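PDB 2QGM: succinoglycan biosynthesis protein from Bacillus cereus ATCC 14579, which is of unproven function but probably acts as a hydrolase of the erythromycin esterase-like family, possibly linked to succinoglycan biosynthesis. Local coordinates for residues A[113-118]-A[256-261]; A[181-186]-A[200-205]; A[213-218]-A[264-269]. One frame throughout, in Å; residues are numbered along the deposited sequence.

Contact 1 (A[113-118]-A[256-261]); sequences EDWGNG and AKATAS
The first turn of helix 115-127, which follows strand 108-111 of the mixed sheet by a short corner, meets the middle of helix 253-269 through one indole: Trp-115 reaches across to Ala-258 and Thr-259. Trp-115 has its CG anti to the backbone N (chi1 -178°), which extends the ring away from its own helix, and the NE1/CZ2 side of the indole then faces the partner helix, with the pyrrole end at Thr-259 and the benzo end at Ala-258. At the pyrrole end, NE1 donates to OG1 of Thr-259 over 3.1 Å, with an N-H...O angle of 155°. The oxygen lies close to the ring plane, where the N-H points. At the benzo end the contact is apolar: CB of Ala-258 lies 3.6 Å from both CZ2 and CH2 of Trp-115, approaching obliquely. Alanine suits this place because its single methyl lets the wide ring come near the helix backbone, CZ2 of Trp-115 standing 3.8 Å from C of Ala-258. Threonine supplies a hydroxyl oxygen that accepts the indole N-H, while its CG2 packs 4.1 Å from CD1 of Trp-115. The hydroxyl also bonds to the carbonyl oxygen of Trp-255, one turn earlier in the helix. Helix 177-190 touches Trp-115 and Thr-259 through Ser-179, and the ring of His-289 meets the indole. All three touching residues are buried, so the chemistry is economical: the one polar atom of the indole is paired with a hydroxyl that is itself tied back to its helix, and the rest of the contact is largely apolar.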
# COMPACT_ATOMS: atom_id res chain seq x y z
N GLU A 113 3.22 4.95 -2.32
CA GLU A 113 3.43 6.17 -3.09
C GLU A 113 4.82 6.63 -2.64
O GLU A 113 5.23 6.36 -1.51
CB GLU A 113 2.36 7.21 -2.72
CG GLU A 113 2.52 8.59 -3.38
CD GLU A 113 2.59 8.53 -4.89
OE1 GLU A 113 3.70 8.58 -5.45
OE2 GLU A 113 1.52 8.42 -5.52
N ASP A 114 5.54 7.32 -3.51
CA ASP A 114 6.89 7.75 -3.18
C ASP A 114 7.01 8.65 -1.96
O ASP A 114 6.16 9.52 -1.71
CB ASP A 114 7.57 8.40 -4.39
CG ASP A 114 7.68 7.44 -5.58
OD1 ASP A 114 7.72 6.21 -5.36
OD2 ASP A 114 7.75 7.93 -6.73
N TRP A 115 8.08 8.43 -1.20
CA TRP A 115 8.38 9.18 0.01
C TRP A 115 8.14 10.68 -0.16
O TRP A 115 7.38 11.30 0.61
CB TRP A 115 9.84 8.92 0.42
CG TRP A 115 10.21 9.62 1.68
CD1 TRP A 115 10.76 10.86 1.80
CD2 TRP A 115 9.96 9.17 3.02
NE1 TRP A 115 10.86 11.21 3.12
CE2 TRP A 115 10.38 10.19 3.89
CE3 TRP A 115 9.42 7.99 3.56
CZ2 TRP A 115 10.27 10.08 5.29
CZ3 TRP A 115 9.31 7.88 4.95
CH2 TRP A 115 9.74 8.92 5.80
N GLY A 116 8.75 11.26 -1.19
CA GLY A 116 8.60 12.69 -1.45
C GLY A 116 7.17 13.15 -1.65
O GLY A 116 6.78 14.22 -1.17
N ASN A 117 6.39 12.37 -2.39
CA ASN A 117 4.99 12.69 -2.64
C ASN A 117 4.27 12.61 -1.30
O ASN A 117 3.34 13.38 -1.03
CB ASN A 117 4.38 11.69 -3.61
CG ASN A 117 4.82 11.95 -5.04
OD1 ASN A 117 4.73 11.07 -5.90
ND2 ASN A 117 5.28 13.17 -5.31
N GLY A 118 4.71 11.68 -0.47
CA GLY A 118 4.10 11.52 0.85
C GLY A 118 4.25 12.77 1.69
O GLY A 118 3.31 13.18 2.36
N ALA A 256 13.22 14.99 8.95
CA ALA A 256 14.48 15.22 8.26
C ALA A 256 15.32 13.94 8.36
O ALA A 256 15.90 13.49 7.36
CB ALA A 256 15.23 16.39 8.88
N LYS A 257 15.40 13.37 9.56
CA LYS A 257 16.15 12.14 9.76
C LYS A 257 15.57 11.02 8.90
O LYS A 257 16.30 10.27 8.24
CB LYS A 257 16.10 11.72 11.24
CG LYS A 257 16.73 10.36 11.53
CD LYS A 257 16.62 9.99 13.01
CE LYS A 257 17.33 8.66 13.29
NZ LYS A 257 17.31 8.27 14.73
N ALA A 258 14.24 10.91 8.90
CA ALA A 258 13.55 9.87 8.14
C ALA A 258 13.81 10.00 6.65
O ALA A 258 13.99 9.00 5.95
CB ALA A 258 12.06 9.92 8.41
N THR A 259 13.80 11.24 6.15
CA THR A 259 14.05 11.49 4.74
C THR A 259 15.49 11.14 4.39
O THR A 259 15.74 10.53 3.35
CB THR A 259 13.77 12.96 4.40
OG1 THR A 259 12.42 13.28 4.74
CG2 THR A 259 13.99 13.21 2.91
N ALA A 260 16.44 11.52 5.24
CA ALA A 260 17.84 11.20 4.97
C ALA A 260 18.00 9.68 4.88
O ALA A 260 18.78 9.17 4.07
CB ALA A 260 18.74 11.75 6.07
N SER A 261 17.24 8.97 5.71
CA SER A 261 17.27 7.52 5.70
C SER A 261 16.63 6.98 4.43
O SER A 261 17.06 5.96 3.91
CB SER A 261 16.55 6.96 6.94
OG SER A 261 17.36 7.02 8.10

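Contact 2 (A[181-186]-A[200-205]); sequences NKVIDY and ENYKEL
Val-183 comes first along 181-186 to meet Tyr-202, its side chain directed at the partner helix. CG1 lies 3.8 Å from CE2 of Tyr-202, near the ring plane, so the valine meets the edge of the phenol; its CB stands 4.0 Å from the same CE2. Both branches of the valine also come near OH of the tyrosine, CG1 at 4.0 Å and CG2 at 4.1 Å. A short, beta-branched side chain suits this spot, presenting a broad apolar surface close to its helix. One residue on, Ile-184 needs more length. Its CG1 is anti to the carbonyl carbon (chi1 -62°), and the chain then bends to bring CD1 within 3.9 Å of CD2 of Tyr-202, arriving obliquely while the two side chains run past each other in opposite directions. Tyrosine is long enough to span backbones whose nearest CA atoms, those of Ile-184 and Tyr-202, are 9.0 Å apart. The contact joins helices 177-190 and 195-203, consecutive in the chain. Phe-180 meets the Tyr-202 ring edge-to-face, Val-233 of helix 220-236 also touches it, and Ala-260 and Ile-263 bring in helix 253-269.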
# COMPACT_ATOMS: atom_id res chain seq x y z
N ASN A 181 15.61 18.81 -0.00
CA ASN A 181 15.40 20.10 0.66
C ASN A 181 14.86 19.92 2.08
O ASN A 181 15.16 20.72 2.96
CB ASN A 181 14.45 20.97 -0.16
CG ASN A 181 15.18 21.77 -1.23
OD1 ASN A 181 16.12 21.28 -1.85
ND2 ASN A 181 14.73 23.00 -1.46
N LYS A 182 14.07 18.88 2.30
CA LYS A 182 13.53 18.63 3.62
C LYS A 182 14.71 18.48 4.59
O LYS A 182 14.72 19.06 5.68
CB LYS A 182 12.71 17.34 3.63
CG LYS A 182 11.88 17.15 4.89
CD LYS A 182 10.69 18.09 4.88
CE LYS A 182 9.82 17.91 6.11
NZ LYS A 182 8.65 18.84 6.08
N VAL A 183 15.71 17.72 4.16
CA VAL A 183 16.92 17.47 4.95
C VAL A 183 17.79 18.71 5.04
O VAL A 183 18.16 19.15 6.12
CB VAL A 183 17.80 16.34 4.35
CG1 VAL A 183 19.02 16.11 5.23
CG2 VAL A 183 16.99 15.05 4.20
N ILE A 184 18.12 19.27 3.88
CA ILE A 184 18.97 20.46 3.81
C ILE A 184 18.43 21.62 4.65
O ILE A 184 19.18 22.26 5.39
CB ILE A 184 19.13 20.95 2.35
CG1 ILE A 184 19.82 19.89 1.50
CG2 ILE A 184 19.96 22.24 2.34
CD1 ILE A 184 21.25 19.60 1.90
N ASP A 185 17.14 21.90 4.50
CA ASP A 185 16.50 22.98 5.24
C ASP A 185 16.68 22.80 6.73
O ASP A 185 17.00 23.74 7.45
CB ASP A 185 15.01 23.06 4.90
CG ASP A 185 14.76 23.56 3.50
OD1 ASP A 185 15.72 24.03 2.86
OD2 ASP A 185 13.60 23.49 3.04
N TYR A 186 16.47 21.57 7.21
CA TYR A 186 16.62 21.29 8.63
C TYR A 186 18.04 21.58 9.09
O TYR A 186 18.25 22.22 10.12
CB TYR A 186 16.27 19.84 8.93
CG TYR A 186 16.66 19.43 10.34
CD1 TYR A 186 15.90 19.84 11.43
CD2 TYR A 186 17.81 18.69 10.57
CE1 TYR A 186 16.28 19.52 12.73
CE2 TYR A 186 18.20 18.36 11.86
CZ TYR A 186 17.44 18.78 12.94
OH TYR A 186 17.82 18.47 14.22
N GLU A 200 27.25 19.12 -0.01
CA GLU A 200 28.27 18.52 -0.86
C GLU A 200 27.91 17.07 -1.15
O GLU A 200 28.01 16.61 -2.29
CB GLU A 200 29.64 18.58 -0.17
CG GLU A 200 30.74 17.89 -0.95
CD GLU A 200 31.07 18.61 -2.25
OE1 GLU A 200 31.61 19.73 -2.17
OE2 GLU A 200 30.77 18.06 -3.33
N ASN A 201 27.48 16.34 -0.12
CA ASN A 201 27.13 14.94 -0.31
C ASN A 201 25.90 14.69 -1.16
O ASN A 201 25.78 13.63 -1.77
CB ASN A 201 26.94 14.25 1.04
CG ASN A 201 28.25 13.91 1.71
OD1 ASN A 201 28.74 14.64 2.57
ND2 ASN A 201 28.84 12.80 1.29
N TYR A 202 24.99 15.66 -1.22
CA TYR A 202 23.75 15.53 -2.00
C TYR A 202 23.72 16.20 -3.37
O TYR A 202 22.86 15.87 -4.19
CB TYR A 202 22.56 16.09 -1.23
CG TYR A 202 22.05 15.27 -0.07
CD1 TYR A 202 22.34 13.91 0.05
CD2 TYR A 202 21.22 15.85 0.88
CE1 TYR A 202 21.80 13.15 1.10
CE2 TYR A 202 20.68 15.11 1.93
CZ TYR A 202 20.97 13.77 2.03
OH TYR A 202 20.40 13.07 3.07
N LYS A 203 24.63 17.13 -3.63
CA LYS A 203 24.65 17.87 -4.89
C LYS A 203 24.52 17.05 -6.18
O LYS A 203 23.59 17.26 -6.95
CB LYS A 203 25.89 18.76 -4.99
CG LYS A 203 25.88 19.69 -6.21
CD LYS A 203 27.11 20.60 -6.26
CE LYS A 203 27.09 21.48 -7.51
NZ LYS A 203 28.28 22.36 -7.64
N GLU A 204 25.45 16.14 -6.42
CA GLU A 204 25.40 15.33 -7.64
C GLU A 204 24.30 14.28 -7.59
O GLU A 204 23.54 14.12 -8.54
CB GLU A 204 26.77 14.66 -7.87
CG GLU A 204 27.88 15.65 -8.18
CD GLU A 204 27.71 16.30 -9.55
OE1 GLU A 204 27.81 15.58 -10.56
OE2 GLU A 204 27.47 17.53 -9.60
N LEU A 205 24.20 13.58 -6.47
CA LEU A 205 23.19 12.55 -6.29
C LEU A 205 21.78 13.03 -6.64
O LEU A 205 21.06 12.36 -7.38
CB LEU A 205 23.20 12.07 -4.83
CG LEU A 205 22.02 11.19 -4.40
CD1 LEU A 205 21.98 9.91 -5.22
CD2 LEU A 205 22.14 10.89 -2.92

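Contact 3 (A[213-218]-A[264-269]); sequences QEYMKL and EKFTTM
With CG anti to the backbone N in both Tyr-215 (chi1 -170°) and Phe-266 (chi1 -178°), the two rings extend from their helices and pass each other in opposite directions. They form a T-shaped pair: the planes stand at 80°, the centroids are 5.2 Å apart, and the edge of Phe-266 is directed at a face of Tyr-215. CE1 of Phe-266 comes closest, 3.6 Å from CD2 of Tyr-215 and offset toward the rim, as flat, apolar phenylalanine can turn an edge C-H on the phenol. On the opposite face, CD1 of Leu-218 sits over the centre of the phenol, brought round by the type I turn from Tyr-215 to Leu-218. Tyrosine suits the place because its far end is polar. Its OH, 3.6 Å from CG2 of Thr-267, donates over 2.9 Å to a water in the ring plane, and that water donates to O of Thr-267 over 2.6 Å, bridging the segments. Threonine fits by offering CG2 to the tyrosine while its OG1 bonds back to its own helix, 2.8 Å from O of Glu-264; N and OG1 of Thr-268 converge on the same oxygen. The contact links the short helix 212-215 to the C-terminal part of helix 253-269. Helix 220-236 adjoins it through Phe-226 against Tyr-215 and Ala-230 against Thr-267, while Ile-212 and Leu-175 pack against Phe-266.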
# COMPACT_ATOMS: atom_id res chain seq x y z
N GLN A 213 14.89 4.19 -13.39
CA GLN A 213 15.48 4.05 -14.71
C GLN A 213 16.72 4.90 -14.94
O GLN A 213 17.74 4.40 -15.41
CB GLN A 213 14.42 4.38 -15.77
CG GLN A 213 14.88 4.20 -17.21
CD GLN A 213 13.73 4.32 -18.19
OE1 GLN A 213 12.98 5.30 -18.17
NE2 GLN A 213 13.59 3.33 -19.06
N GLU A 214 16.67 6.19 -14.59
CA GLU A 214 17.82 7.05 -14.79
C GLU A 214 18.93 6.79 -13.78
O GLU A 214 20.11 6.97 -14.09
CB GLU A 214 17.42 8.54 -14.76
CG GLU A 214 16.89 9.04 -13.43
CD GLU A 214 16.53 10.52 -13.49
OE1 GLU A 214 17.44 11.36 -13.66
OE2 GLU A 214 15.34 10.85 -13.36
N TYR A 215 18.57 6.37 -12.57
CA TYR A 215 19.59 6.10 -11.57
C TYR A 215 20.37 4.84 -11.93
O TYR A 215 21.58 4.77 -11.75
CB TYR A 215 18.98 5.97 -10.18
CG TYR A 215 20.00 5.95 -9.06
CD1 TYR A 215 20.60 4.75 -8.65
CD2 TYR A 215 20.41 7.12 -8.43
CE1 TYR A 215 21.57 4.73 -7.65
CE2 TYR A 215 21.38 7.11 -7.43
CZ TYR A 215 21.96 5.92 -7.04
OH TYR A 215 22.93 5.91 -6.06
N MSE A 216 19.68 3.84 -12.47
CA MSE A 216 20.35 2.61 -12.84
C MSE A 216 21.30 2.75 -14.03
O MSE A 216 22.06 1.83 -14.33
CB MSE A 216 19.32 1.51 -13.10
CG MSE A 216 18.63 1.05 -11.83
SE MSE A 216 17.37 -0.37 -12.08
CE MSE A 216 18.65 -1.82 -12.30
N LYS A 217 21.28 3.91 -14.68
CA LYS A 217 22.16 4.18 -15.83
C LYS A 217 23.55 4.60 -15.36
O LYS A 217 24.49 4.70 -16.15
CB LYS A 217 21.55 5.27 -16.72
CG LYS A 217 20.25 4.83 -17.40
CD LYS A 217 19.52 5.98 -18.09
CE LYS A 217 20.29 6.54 -19.28
NZ LYS A 217 19.47 7.57 -19.99
N LEU A 218 23.67 4.85 -14.06
CA LEU A 218 24.95 5.25 -13.47
C LEU A 218 25.90 4.07 -13.46
O LEU A 218 25.47 2.92 -13.40
CB LEU A 218 24.74 5.74 -12.03
CG LEU A 218 23.99 7.05 -11.83
CD1 LEU A 218 23.59 7.20 -10.37
CD2 LEU A 218 24.87 8.20 -12.28
N GLU A 264 19.16 7.17 1.78
CA GLU A 264 20.15 6.10 1.92
C GLU A 264 19.55 4.81 1.38
O GLU A 264 20.18 4.09 0.61
CB GLU A 264 20.55 5.89 3.38
CG GLU A 264 21.64 4.83 3.57
CD GLU A 264 21.94 4.54 5.02
OE1 GLU A 264 21.99 5.50 5.82
OE2 GLU A 264 22.13 3.35 5.38
N LYS A 265 18.31 4.52 1.77
CA LYS A 265 17.63 3.31 1.31
C LYS A 265 17.59 3.26 -0.22
O LYS A 265 17.87 2.23 -0.81
CB LYS A 265 16.19 3.26 1.85
CG LYS A 265 16.07 3.01 3.34
CD LYS A 265 14.61 2.91 3.76
CE LYS A 265 14.44 2.58 5.24
NZ LYS A 265 15.00 3.64 6.13
N PHE A 266 17.24 4.38 -0.85
CA PHE A 266 17.16 4.43 -2.30
C PHE A 266 18.50 4.07 -2.97
O PHE A 266 18.54 3.27 -3.90
CB PHE A 266 16.69 5.84 -2.73
CG PHE A 266 16.54 6.01 -4.22
CD1 PHE A 266 17.61 6.42 -5.01
CD2 PHE A 266 15.30 5.78 -4.83
CE1 PHE A 266 17.45 6.61 -6.39
CE2 PHE A 266 15.14 5.97 -6.20
CZ PHE A 266 16.22 6.38 -6.98
N THR A 267 19.60 4.65 -2.48
CA THR A 267 20.92 4.38 -3.04
C THR A 267 21.43 2.97 -2.72
O THR A 267 22.30 2.44 -3.41
CB THR A 267 21.96 5.40 -2.53
OG1 THR A 267 22.10 5.28 -1.11
CG2 THR A 267 21.52 6.82 -2.88
N THR A 268 20.88 2.37 -1.66
CA THR A 268 21.29 1.02 -1.25
C THR A 268 20.52 -0.02 -2.06
O THR A 268 21.07 -1.04 -2.47
CB THR A 268 21.01 0.79 0.25
OG1 THR A 268 21.72 1.76 1.02
CG2 THR A 268 21.46 -0.61 0.66
N MSE A 269 19.24 0.25 -2.28
CA MSE A 269 18.35 -0.63 -3.03
C MSE A 269 18.80 -0.80 -4.49
O MSE A 269 18.69 -1.88 -5.07
CB MSE A 269 16.94 -0.03 -2.98
CG MSE A 269 15.91 -0.64 -3.93
SE MSE A 269 14.26 0.41 -3.86
CE MSE A 269 14.77 1.76 -5.17
O HOH W 1 23.87 3.32 -5.26

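How the contacts relate
From the N terminus, the chain leaves strand 108-111 and enters 113-118, whose partner follows 138 residues later. Within that long loop lies the whole of contact 2, closed after a short excursion between helices 177-190 and 195-203. The chain then reaches 213-218, opening contact 3 before 256-261 closes contact 1; 264-269 closes contact 3 last, so contacts 1 and 3 cross. Helix 253-269 serves both. Contact 2 touches each of the others: Val-183 and Tyr-186 pack on Ala-256, and Leu-205 packs on Tyr-215 and Thr-267. Together they tie helices 115-127, 177-190, 195-203 and 212-215 together around helix 253-269.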